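Local coordinates for protein phenolpthiocerol synthesis type-I polyketide synthase ppsA (Mycobacterium bovis, PDB 7AKC) that probably takes part in building the lipid core of phthiocerols and phenolphthiocerols, and is represented here by its acyltransferase domain, which selects and loads extender units, at residues Val108-Ser112 and Val268-Ile274; Glu129-Val133 and Glu228-Thr233; Leu140-Leu144 and Ala217-Leu221; Phe167-Thr171 and Ile183-Gln189. All blocks are in the same frame, centred on the assembly; numbering follows the deposited sequence. Where two conformers were deposited one is given.

Contact 1 (Val108-Ser112 and Val268-Ile274); sequences VIGHS and VHFQQAI
Ser112, whose OG is hydrogen-bonded to NE2 of His214, lays its CB 3.7 Å from Val268 CG2. With Gly110 it fits the GxSxG nucleophile elbow of this family, and its positive phi of 53° belongs to the strained turn between strand and helix that this motif requires; Ser112 and His214 are thus probably the catalytic pair. Val268 also reaches with CG1 over one face of the His111 ring. With CG trans to the backbone N (chi1 170°), that ring turns its edge onto Phe270 in a T-shaped stack: the planes stand at 84°, and His111 CD2 comes 3.7 Å from Phe270 CG. Ile274 CG1 lies over the other face of the phenyl ring, which is therefore held between imidazole and aliphatic branch. Further back along the strand, Ile109 CG2 meets Ala273 CB at 4.0 Å, and Ile109 CD1 touches Ile274 CD1 at 3.9 Å, where the two side chains cross at about a right angle. All of this is buried. Strand 107-110 runs between strands 240-242 and 23-27 of the parallel sheet; the 270-274 part of helix 270-278 runs nearly antiparallel to its 108-110 part, with Phe270 also touching Val26 of strand 23-27 and Ile301 of helix 298-308.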
loop_
_atom_site.group_PDB
_atom_site.type_symbol
_atom_site.label_atom_id
_atom_site.label_comp_id
_atom_site.label_asym_id
_atom_site.label_seq_id
_atom_site.Cartn_x
_atom_site.Cartn_y
_atom_site.Cartn_z
ATOM N N VAL A 108 -2.742 -8.750 9.425
ATOM C CA VAL A 108 -2.313 -7.430 8.959
ATOM C C VAL A 108 -2.312 -7.366 7.438
ATOM O O VAL A 108 -2.075 -8.365 6.769
ATOM C CB VAL A 108 -0.965 -6.974 9.581
ATOM C CG1 VAL A 108 -1.046 -6.910 11.105
ATOM C CG2 VAL A 108 0.175 -7.863 9.131
ATOM N N ILE A 109 -2.568 -6.160 6.879
ATOM C CA ILE A 109 -2.507 -5.919 5.448
ATOM C C ILE A 109 -1.780 -4.614 5.276
ATOM O O ILE A 109 -2.138 -3.616 5.877
ATOM C CB ILE A 109 -3.910 -5.875 4.799
ATOM C CG1 ILE A 109 -4.614 -7.256 4.921
ATOM C CG2 ILE A 109 -3.797 -5.445 3.354
ATOM C CD1 ILE A 109 -6.065 -7.297 4.431
ATOM N N GLY A 110 -0.728 -4.638 4.492
ATOM C CA GLY A 110 0.052 -3.442 4.197
ATOM C C GLY A 110 -0.218 -3.048 2.758
ATOM O O GLY A 110 -0.132 -3.880 1.860
ATOM N N HIS A 111 -0.510 -1.769 2.536
ATOM C CA HIS A 111 -0.806 -1.140 1.254
ATOM C C HIS A 111 0.459 -0.416 0.781
ATOM O O HIS A 111 1.011 0.422 1.508
ATOM C CB HIS A 111 -1.950 -0.156 1.482
ATOM C CG HIS A 111 -2.267 0.779 0.366
ATOM N ND1 HIS A 111 -1.529 1.954 0.175
ATOM C CD2 HIS A 111 -3.318 0.782 -0.488
ATOM C CE1 HIS A 111 -2.123 2.589 -0.830
ATOM N NE2 HIS A 111 -3.192 1.911 -1.270
ATOM N N SER A 112 0.942 -0.754 -0.432
ATOM C CA SER A 112 2.105 -0.125 -1.024
ATOM C C SER A 112 3.333 -0.164 -0.057
ATOM O O SER A 112 3.614 -1.209 0.527
ATOM C CB SER A 112 1.730 1.287 -1.520
ATOM O OG SER A 112 2.833 1.995 -2.081
ATOM N N VAL A 268 -0.314 -2.697 -6.497
ATOM C CA VAL A 268 -0.709 -2.963 -5.090
ATOM C C VAL A 268 -2.090 -3.633 -5.133
ATOM O O VAL A 268 -3.078 -2.982 -5.535
ATOM C CB VAL A 268 -0.812 -1.645 -4.320
ATOM C CG1 VAL A 268 -1.317 -1.911 -2.893
ATOM C CG2 VAL A 268 0.524 -0.887 -4.322
ATOM N N HIS A 269 -2.151 -4.922 -4.782
ATOM C CA HIS A 269 -3.384 -5.724 -4.866
ATOM C C HIS A 269 -4.226 -5.536 -3.613
ATOM O O HIS A 269 -4.458 -6.472 -2.855
ATOM C CB HIS A 269 -3.017 -7.221 -5.159
ATOM C CG HIS A 269 -2.253 -7.389 -6.441
ATOM N ND1 HIS A 269 -0.872 -7.224 -6.509
ATOM C CD2 HIS A 269 -2.731 -7.566 -7.705
ATOM C CE1 HIS A 269 -0.549 -7.367 -7.794
ATOM N NE2 HIS A 269 -1.629 -7.611 -8.544
ATOM N N PHE A 270 -4.589 -4.279 -3.324
ATOM C CA PHE A 270 -5.275 -3.926 -2.080
ATOM C C PHE A 270 -6.672 -4.455 -2.023
ATOM O O PHE A 270 -7.044 -5.145 -1.058
ATOM C CB PHE A 270 -5.250 -2.396 -1.908
ATOM C CG PHE A 270 -5.811 -1.952 -0.579
ATOM C CD1 PHE A 270 -5.169 -2.279 0.612
ATOM C CD2 PHE A 270 -6.980 -1.217 -0.516
ATOM C CE1 PHE A 270 -5.681 -1.874 1.834
ATOM C CE2 PHE A 270 -7.535 -0.871 0.713
ATOM C CZ PHE A 270 -6.876 -1.189 1.889
ATOM N N GLN A 271 -7.496 -4.170 -3.082
ATOM C CA GLN A 271 -8.849 -4.725 -3.103
ATOM C C GLN A 271 -8.866 -6.275 -2.893
ATOM O O GLN A 271 -9.657 -6.810 -2.125
ATOM C CB GLN A 271 -9.454 -4.385 -4.463
ATOM C CG GLN A 271 -10.803 -5.074 -4.668
ATOM C CD GLN A 271 -11.324 -4.866 -6.057
ATOM O OE1 GLN A 271 -11.060 -3.861 -6.707
ATOM N NE2 GLN A 271 -12.079 -5.850 -6.540
ATOM N N GLN A 272 -7.962 -6.964 -3.570
ATOM C CA GLN A 272 -7.891 -8.420 -3.515
ATOM C C GLN A 272 -7.536 -8.891 -2.121
ATOM O O GLN A 272 -8.120 -9.870 -1.665
ATOM C CB GLN A 272 -6.853 -8.955 -4.535
ATOM C CG GLN A 272 -7.161 -8.641 -6.024
ATOM C CD GLN A 272 -6.652 -7.286 -6.495
ATOM O OE1 GLN A 272 -6.261 -6.413 -5.727
ATOM N NE2 GLN A 272 -6.614 -7.113 -7.802
ATOM N N ALA A 273 -6.586 -8.210 -1.429
ATOM C CA ALA A 273 -6.235 -8.614 -0.065
ATOM C C ALA A 273 -7.396 -8.353 0.910
ATOM O O ALA A 273 -7.728 -9.209 1.719
ATOM C CB ALA A 273 -4.973 -7.873 0.400
ATOM N N ILE A 274 -8.040 -7.176 0.827
ATOM C CA ILE A 274 -9.185 -6.864 1.697
ATOM C C ILE A 274 -10.328 -7.891 1.460
ATOM O O ILE A 274 -10.908 -8.400 2.413
ATOM C CB ILE A 274 -9.683 -5.422 1.369
ATOM C CG1 ILE A 274 -8.651 -4.348 1.801
ATOM C CG2 ILE A 274 -11.064 -5.131 2.012
ATOM C CD1 ILE A 274 -8.357 -4.323 3.386
#

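Contact 2 (Glu129-Val133 and Glu228-Thr233); sequences EGLRV and ELADLT
The guanidinium of Arg132 has Leu229 over one face, with Leu229 CD2 offset toward the rim, and Asp231 OD1 in its plane at the edge. The acid sits on a type I beta turn, Leu229 to Leu232, that follows helix 222-228 and packs against helix 127-141. Asp231 binds with a single oxygen: Arg132 NH1 and NH2 both reach Asp231 OD1 at 2.8 Å, end-on, through bonds bent to 144° and 140°. OD1 lies in the guanidinium plane, but the carboxylate is turned 88° to it; NH1 meets the syn lone pair, while NH2 approaches from above the carboxylate plane. The arginine chain, extended from CG to NE, carries the charge out from the helix to the turn. Beside the salt bridge the contact is apolar. Val133 CG2 touches Leu232 CD1 at 3.6 Å and Leu229 CD2 at 3.9 Å, and Trp260 of helix 257-265 packs on both Val133 and Leu232. The other methyl of Leu232, CD2, lies against the aliphatic part of Glu129, 3.8 Å from Glu129 CG. Beyond that methyl the glutamate crosses Thr233, whose OG1 gives a weak hydrogen bond of 3.3 Å to Glu129 OE2.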
loop_
_atom_site.group_PDB
_atom_site.type_symbol
_atom_site.label_atom_id
_atom_site.label_comp_id
_atom_site.label_asym_id
_atom_site.label_seq_id
_atom_site.Cartn_x
_atom_site.Cartn_y
_atom_site.Cartn_z
ATOM N N GLU A 129 14.973 -4.155 11.159
ATOM C CA GLU A 129 14.987 -4.637 9.774
ATOM C C GLU A 129 13.989 -3.885 8.909
ATOM O O GLU A 129 14.310 -3.568 7.772
ATOM C CB GLU A 129 14.738 -6.154 9.686
ATOM C CG GLU A 129 16.008 -6.976 9.834
ATOM C CD GLU A 129 15.808 -8.468 10.023
ATOM O OE1 GLU A 129 14.645 -8.905 10.170
ATOM O OE2 GLU A 129 16.828 -9.198 10.065
ATOM N N GLY A 130 12.825 -3.559 9.467
ATOM C CA GLY A 130 11.797 -2.793 8.775
ATOM C C GLY A 130 12.306 -1.393 8.484
ATOM O O GLY A 130 12.212 -0.915 7.354
ATOM N N LEU A 131 12.929 -0.760 9.487
ATOM C CA LEU A 131 13.519 0.566 9.313
ATOM C C LEU A 131 14.665 0.544 8.311
ATOM O O LEU A 131 14.877 1.535 7.624
ATOM C CB LEU A 131 14.028 1.142 10.644
ATOM C CG LEU A 131 12.980 1.377 11.730
ATOM C CD1 LEU A 131 13.605 1.922 12.973
ATOM C CD2 LEU A 131 11.874 2.282 11.255
ATOM N N ARG A 132 15.390 -0.574 8.212
ATOM C CA ARG A 132 16.498 -0.716 7.281
ATOM C C ARG A 132 15.943 -0.837 5.867
ATOM O O ARG A 132 16.451 -0.174 4.961
ATOM C CB ARG A 132 17.326 -1.946 7.620
ATOM C CG ARG A 132 18.665 -1.988 6.891
ATOM C CD ARG A 132 19.050 -3.435 6.714
ATOM N NE ARG A 132 20.138 -3.620 5.755
ATOM C CZ ARG A 132 20.624 -4.809 5.405
ATOM N NH1 ARG A 132 21.633 -4.894 4.549
ATOM N NH2 ARG A 132 20.107 -5.923 5.916
ATOM N N VAL A 133 14.859 -1.609 5.674
ATOM C CA VAL A 133 14.223 -1.687 4.355
ATOM C C VAL A 133 13.709 -0.292 3.954
ATOM O O VAL A 133 13.983 0.159 2.855
ATOM C CB VAL A 133 13.090 -2.744 4.308
ATOM C CG1 VAL A 133 12.322 -2.659 2.994
ATOM C CG2 VAL A 133 13.658 -4.136 4.495
ATOM N N GLU A 228 21.534 -4.439 -1.770
ATOM C CA GLU A 228 21.672 -3.769 -0.476
ATOM C C GLU A 228 20.914 -4.434 0.674
ATOM O O GLU A 228 21.240 -4.187 1.841
ATOM C CB GLU A 228 21.292 -2.288 -0.584
ATOM C CG GLU A 228 22.190 -1.514 -1.533
ATOM C CD GLU A 228 21.909 -0.025 -1.608
ATOM O OE1 GLU A 228 22.352 0.619 -2.587
ATOM O OE2 GLU A 228 21.253 0.500 -0.681
ATOM N N LEU A 229 19.926 -5.277 0.353
ATOM C CA LEU A 229 19.148 -6.006 1.351
ATOM C C LEU A 229 19.409 -7.526 1.296
ATOM O O LEU A 229 18.630 -8.291 1.858
ATOM C CB LEU A 229 17.650 -5.727 1.161
ATOM C CG LEU A 229 17.208 -4.282 1.323
ATOM C CD1 LEU A 229 15.876 -4.045 0.634
ATOM C CD2 LEU A 229 17.097 -3.902 2.771
ATOM N N ALA A 230 20.517 -7.960 0.655
ATOM C CA ALA A 230 20.877 -9.381 0.527
ATOM C C ALA A 230 20.894 -10.166 1.829
ATOM O O ALA A 230 20.367 -11.286 1.867
ATOM C CB ALA A 230 22.209 -9.527 -0.184
ATOM N N ASP A 231 21.416 -9.572 2.905
ATOM C CA ASP A 231 21.501 -10.285 4.179
ATOM C C ASP A 231 20.260 -10.181 5.062
ATOM O O ASP A 231 20.358 -10.492 6.249
ATOM C CB ASP A 231 22.750 -9.885 4.973
ATOM C CG ASP A 231 22.780 -8.439 5.420
ATOM O OD1 ASP A 231 22.093 -7.614 4.795
ATOM O OD2 ASP A 231 23.505 -8.134 6.396
ATOM N N LEU A 232 19.086 -9.819 4.505
ATOM C CA LEU A 232 17.863 -9.791 5.311
ATOM C C LEU A 232 17.513 -11.195 5.731
ATOM O O LEU A 232 17.581 -12.102 4.904
ATOM C CB LEU A 232 16.666 -9.234 4.520
ATOM C CG LEU A 232 16.379 -7.759 4.662
ATOM C CD1 LEU A 232 15.049 -7.440 4.023
ATOM C CD2 LEU A 232 16.359 -7.303 6.112
ATOM N N THR A 233 17.147 -11.388 6.998
ATOM C CA THR A 233 16.770 -12.711 7.478
ATOM C C THR A 233 15.335 -12.721 7.956
ATOM O O THR A 233 15.073 -12.749 9.172
ATOM C CB THR A 233 17.729 -13.232 8.553
ATOM O OG1 THR A 233 17.675 -12.403 9.716
ATOM C CG2 THR A 233 19.164 -13.372 8.057
#

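Contact 3 (Leu140-Leu144 and Ala217-Leu221); sequences LMAPL and AMDAL
Leu140 and Leu221 bring their CA atoms to 6.5 Å, while Leu144 and Ala217, at the other end, stand 8.4 Å apart by the same measure, so the two segments run past each other in opposite directions and splay slightly. Each is wound tightly: the chain coming off helix 127-141 tightens into a 3-10 segment over 142-144, with Leu144 N bonded to Met141 O at 2.9 Å, and on the other side a 3-10 segment brings Leu221 N back to Met218 O. Leu221 points into the other segment and meets three of its residues. Its CD2 lies 3.4 Å from the carbonyl oxygen of Leu140, and its CD1 meets Met141 CG at 3.8 Å, the two chains crossing at about a right angle. These segments lie where the chain passes between the large parallel-sheet subdomain of the acyltransferase fold and the small ferredoxin-like one: 140-144 leads out toward strand 148-153 of the antiparallel sheet, and 217-221 lies on the way back, ahead of helix 222-228. At the Leu144-Ala217 end, Leu144 CD1 lies 3.8 Å from Met218 CE and 4.0 Å from Leu221 CD1, and it also faces the carbonyl oxygen of Ala217. Met218 is bent at both of its outer torsions (chi2 -70°, chi3 109°), which swings CE toward Leu144, and the two side chains slide past each other head to tail. Met218 SD stays 4.2 Å from Met141 CE, and Met264 of helix 257-265 touches both methionines.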
loop_
_atom_site.group_PDB
_atom_site.type_symbol
_atom_site.label_atom_id
_atom_site.label_comp_id
_atom_site.label_asym_id
_atom_site.label_seq_id
_atom_site.Cartn_x
_atom_site.Cartn_y
_atom_site.Cartn_z
ATOM N N LEU A 140 17.191 4.877 -2.342
ATOM C CA LEU A 140 17.214 4.538 -3.766
ATOM C C LEU A 140 16.168 5.286 -4.589
ATOM O O LEU A 140 16.389 5.551 -5.768
ATOM C CB LEU A 140 16.984 3.040 -3.950
ATOM C CG LEU A 140 18.170 2.178 -3.534
ATOM C CD1 LEU A 140 17.795 0.687 -3.558
ATOM C CD2 LEU A 140 19.404 2.466 -4.412
ATOM N N MET A 141 15.049 5.625 -3.965
ATOM C CA MET A 141 13.923 6.275 -4.685
ATOM C C MET A 141 14.115 7.797 -4.725
ATOM O O MET A 141 13.635 8.409 -5.668
ATOM C CB MET A 141 12.608 5.939 -3.975
ATOM C CG MET A 141 12.091 4.556 -4.298
ATOM S SD MET A 141 10.756 4.034 -3.201
ATOM C CE MET A 141 9.365 4.896 -3.924
ATOM N N ALA A 142 14.823 8.362 -3.745
ATOM C CA ALA A 142 14.956 9.799 -3.657
ATOM C C ALA A 142 15.397 10.512 -4.953
ATOM O O ALA A 142 14.842 11.574 -5.231
ATOM C CB ALA A 142 15.883 10.180 -2.497
ATOM N N PRO A 143 16.376 10.017 -5.749
ATOM C CA PRO A 143 16.777 10.769 -6.952
ATOM C C PRO A 143 15.622 10.901 -7.981
ATOM O O PRO A 143 15.690 11.757 -8.864
ATOM C CB PRO A 143 17.923 9.928 -7.506
ATOM C CG PRO A 143 18.510 9.229 -6.299
ATOM C CD PRO A 143 17.247 8.843 -5.558
ATOM N N LEU A 144 14.524 10.172 -7.781
ATOM C CA LEU A 144 13.354 10.229 -8.708
ATOM C C LEU A 144 12.299 11.186 -8.152
ATOM O O LEU A 144 11.209 11.250 -8.720
ATOM C CB LEU A 144 12.799 8.814 -8.882
ATOM C CG LEU A 144 13.774 7.800 -9.475
ATOM C CD1 LEU A 144 13.079 6.485 -9.765
ATOM C CD2 LEU A 144 14.422 8.344 -10.736
ATOM N N ALA A 217 9.368 2.977 -13.698
ATOM C CA ALA A 217 10.506 3.773 -13.199
ATOM C C ALA A 217 11.198 3.047 -12.043
ATOM O O ALA A 217 12.352 3.346 -11.764
ATOM C CB ALA A 217 10.035 5.125 -12.774
ATOM N N MET A 218 10.483 2.132 -11.395
ATOM C CA MET A 218 11.078 1.348 -10.286
ATOM C C MET A 218 11.961 0.199 -10.800
ATOM O O MET A 218 12.737 -0.327 -10.001
ATOM C CB MET A 218 9.971 0.802 -9.381
ATOM C CG MET A 218 9.088 1.886 -8.817
ATOM S SD MET A 218 9.953 2.898 -7.600
ATOM C CE MET A 218 10.131 4.438 -8.498
ATOM N N ASP A 219 11.846 -0.177 -12.070
ATOM C CA ASP A 219 12.619 -1.335 -12.586
ATOM C C ASP A 219 14.107 -1.106 -12.334
ATOM O O ASP A 219 14.773 -2.026 -11.871
ATOM C CB ASP A 219 12.444 -1.502 -14.088
ATOM C CG ASP A 219 11.058 -1.909 -14.534
ATOM O OD1 ASP A 219 10.302 -2.389 -13.696
ATOM O OD2 ASP A 219 10.770 -1.752 -15.723
ATOM N N ALA A 220 14.579 0.107 -12.593
ATOM C CA ALA A 220 16.024 0.403 -12.479
ATOM C C ALA A 220 16.541 0.351 -11.039
ATOM O O ALA A 220 17.739 0.252 -10.893
ATOM C CB ALA A 220 16.326 1.727 -13.121
ATOM N N LEU A 221 15.665 0.416 -10.036
ATOM C CA LEU A 221 16.076 0.394 -8.607
ATOM C C LEU A 221 16.063 -1.035 -8.045
ATOM O O LEU A 221 16.553 -1.218 -6.930
ATOM C CB LEU A 221 15.137 1.279 -7.789
ATOM C CG LEU A 221 14.853 2.675 -8.337
ATOM C CD1 LEU A 221 13.894 3.406 -7.421
ATOM C CD2 LEU A 221 16.135 3.468 -8.493
#

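Contact 4 (Phe167-Thr171 and Ile183-Gln189); sequences FPQVT and IAGPTEQ. With NA (sodium ion), chain B.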
loop_
_atom_site.group_PDB
_atom_site.type_symbol
_atom_site.label_atom_id
_atom_site.label_comp_id
_atom_site.label_asym_id
_atom_site.label_seq_id
_atom_site.Cartn_x
_atom_site.Cartn_y
_atom_site.Cartn_z
ATOM N N PHE A 167 0.158 3.820 -23.251
ATOM C CA PHE A 167 1.126 4.669 -22.543
ATOM C C PHE A 167 2.115 3.720 -21.933
ATOM O O PHE A 167 1.875 3.255 -20.818
ATOM C CB PHE A 167 0.442 5.498 -21.439
ATOM C CG PHE A 167 -0.190 6.784 -21.904
ATOM C CD1 PHE A 167 -1.322 6.771 -22.716
ATOM C CD2 PHE A 167 0.331 8.008 -21.517
ATOM C CE1 PHE A 167 -1.904 7.970 -23.155
ATOM C CE2 PHE A 167 -0.243 9.208 -21.963
ATOM C CZ PHE A 167 -1.370 9.183 -22.764
ATOM N N PRO A 168 3.235 3.398 -22.645
ATOM C CA PRO A 168 4.183 2.381 -22.105
ATOM C C PRO A 168 4.729 2.670 -20.726
ATOM O O PRO A 168 5.069 1.733 -19.999
ATOM C CB PRO A 168 5.339 2.360 -23.132
ATOM C CG PRO A 168 5.077 3.543 -24.055
ATOM C CD PRO A 168 3.626 3.853 -23.997
ATOM N N GLN A 169 4.826 3.972 -20.376
ATOM C CA GLN A 169 5.391 4.333 -19.071
ATOM C C GLN A 169 4.368 4.502 -17.948
ATOM O O GLN A 169 4.763 4.750 -16.805
ATOM C CB GLN A 169 6.236 5.599 -19.183
ATOM C CG GLN A 169 7.525 5.436 -19.930
ATOM C CD GLN A 169 8.226 6.787 -19.927
ATOM O OE1 GLN A 169 7.929 7.666 -20.772
ATOM N NE2 GLN A 169 9.162 6.987 -18.983
ATOM N N VAL A 170 3.066 4.334 -18.247
ATOM C CA VAL A 170 2.023 4.443 -17.228
ATOM C C VAL A 170 1.436 3.072 -16.993
ATOM O O VAL A 170 0.993 2.431 -17.940
ATOM C CB VAL A 170 0.900 5.433 -17.606
ATOM C CG1 VAL A 170 -0.164 5.429 -16.515
ATOM C CG2 VAL A 170 1.490 6.851 -17.795
ATOM N N THR A 171 1.365 2.653 -15.715
ATOM C CA THR A 171 0.775 1.366 -15.392
ATOM C C THR A 171 -0.266 1.500 -14.310
ATOM O O THR A 171 -0.345 2.527 -13.605
ATOM C CB THR A 171 1.913 0.352 -15.043
ATOM O OG1 THR A 171 2.707 0.897 -13.987
ATOM C CG2 THR A 171 2.788 0.031 -16.268
ATOM N N ILE A 183 -3.495 4.947 -11.152
ATOM C CA ILE A 183 -2.462 4.765 -12.177
ATOM C C ILE A 183 -1.165 5.509 -11.717
ATOM O O ILE A 183 -1.243 6.433 -10.923
ATOM C CB ILE A 183 -2.888 5.258 -13.537
ATOM C CG1 ILE A 183 -3.290 6.757 -13.496
ATOM C CG2 ILE A 183 -4.084 4.383 -14.017
ATOM C CD1 ILE A 183 -3.537 7.328 -14.893
ATOM N N ALA A 184 -0.018 5.115 -12.250
ATOM C CA ALA A 184 1.248 5.689 -11.848
ATOM C C ALA A 184 2.176 5.759 -13.052
ATOM O O ALA A 184 2.208 4.845 -13.868
ATOM C CB ALA A 184 1.881 4.844 -10.733
ATOM N N GLY A 185 2.964 6.821 -13.100
ATOM C CA GLY A 185 3.893 7.038 -14.193
ATOM C C GLY A 185 4.411 8.467 -14.198
ATOM O O GLY A 185 4.207 9.225 -13.243
ATOM N N PRO A 186 5.094 8.872 -15.284
ATOM C CA PRO A 186 5.623 10.243 -15.347
ATOM C C PRO A 186 4.541 11.309 -15.074
ATOM O O PRO A 186 3.426 11.183 -15.634
ATOM C CB PRO A 186 6.210 10.338 -16.768
ATOM C CG PRO A 186 6.551 8.903 -17.115
ATOM C CD PRO A 186 5.402 8.098 -16.504
ATOM N N THR A 187 4.816 12.302 -14.213
ATOM C CA THR A 187 3.787 13.271 -13.821
ATOM C C THR A 187 3.047 13.925 -15.006
ATOM O O THR A 187 1.823 14.017 -14.970
ATOM C CB THR A 187 4.318 14.334 -12.848
ATOM O OG1 THR A 187 3.206 14.919 -12.223
ATOM C CG2 THR A 187 5.118 15.450 -13.527
ATOM N N GLU A 188 3.770 14.288 -16.072
ATOM C CA GLU A 188 3.150 14.926 -17.222
ATOM C C GLU A 188 2.214 13.995 -17.982
ATOM O O GLU A 188 1.174 14.458 -18.503
ATOM C CB GLU A 188 4.200 15.553 -18.154
ATOM C CG GLU A 188 5.140 14.565 -18.830
ATOM C CD GLU A 188 6.329 14.086 -18.012
ATOM O OE1 GLU A 188 6.399 14.393 -16.797
ATOM O OE2 GLU A 188 7.172 13.360 -18.588
ATOM N N GLN A 189 2.531 12.662 -17.967
ATOM C CA GLN A 189 1.645 11.671 -18.589
ATOM C C GLN A 189 0.396 11.447 -17.734
ATOM O O GLN A 189 -0.694 11.304 -18.267
ATOM C CB GLN A 189 2.407 10.396 -18.899
ATOM C CG GLN A 189 3.585 10.666 -19.842
ATOM C CD GLN A 189 4.343 9.413 -20.182
ATOM O OE1 GLN A 189 3.828 8.293 -20.049
ATOM N NE2 GLN A 189 5.573 9.571 -20.658
HETATM NA NA NA B . 0.626 1.453 -19.919
HETATM O O HOH W 1 2.598 -0.024 -19.770
HETATM O O HOH W 2 4.106 6.387 -21.907
HETATM O O HOH W 3 -0.305 -0.521 -19.071
HETATM O O HOH W 4 1.124 0.112 -21.807
#
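Gln189 lies alongside Val170, the two running in opposite directions with Gln189 CB 3.8 Å from Val170 CG2. Its OE1 comes to the edge of the Phe167 ring, near the ring plane. Beyond, Gln189 NE2 donates to Gln169 OE1 at 3.0 Å, from well above the carbonyl plane (52° out of it) rather than along a lone pair, and the two amides are turned 72° apart. A water makes a second bridge between the two residues: it gives a bond of 2.7 Å to Gln189 OE1 and accepts one from Gln169 N. Pro186 CG packs on Gln169, 3.7 Å from NE2 of that residue. The turn with Gln169 leads into, and the Pro186-Gln189 segment leads out of, a beta hairpin, strands 171-177 and 180-184, of the small antiparallel subdomain. There Thr171 and Ala184 form a hydrogen-bonded antiparallel pair, with Thr171 N to Ala184 O at 3.0 Å and Ala184 N to Thr171 O at 2.9 Å. Phe167 to Val170 is itself a type I turn, and the carbonyl oxygens of its first and last residues bind a sodium ion: Phe167 O at 2.4 Å and Val170 O at 2.2 Å, joined by Ile164 O and three waters. One of those waters also donates to Pro168 O.

Contacts 2 and 3 share helix 127-141 and touch directly, Glu228 OE1 lying 3.9 Å from Leu140 CD2; their centres are 17 Å apart. Contact 3 lies where the chain crosses to the small subdomain and back, its centre 14 Å from that of contact 4, with nearest atoms about 6 Å apart. Contact 1 carries the probable nucleophile elbow, and Met141 of contact 3 comes near that elbow without touching it. His214 joins the two sides: it bonds Ser112 and packs on Val268 in contact 1, while its carbonyl oxygen has a weak hydrogen bond with Thr171 of contact 4. The sodium at contact 4 belongs to the small subdomain; another lies about 9 Å from the side chain of Ile109.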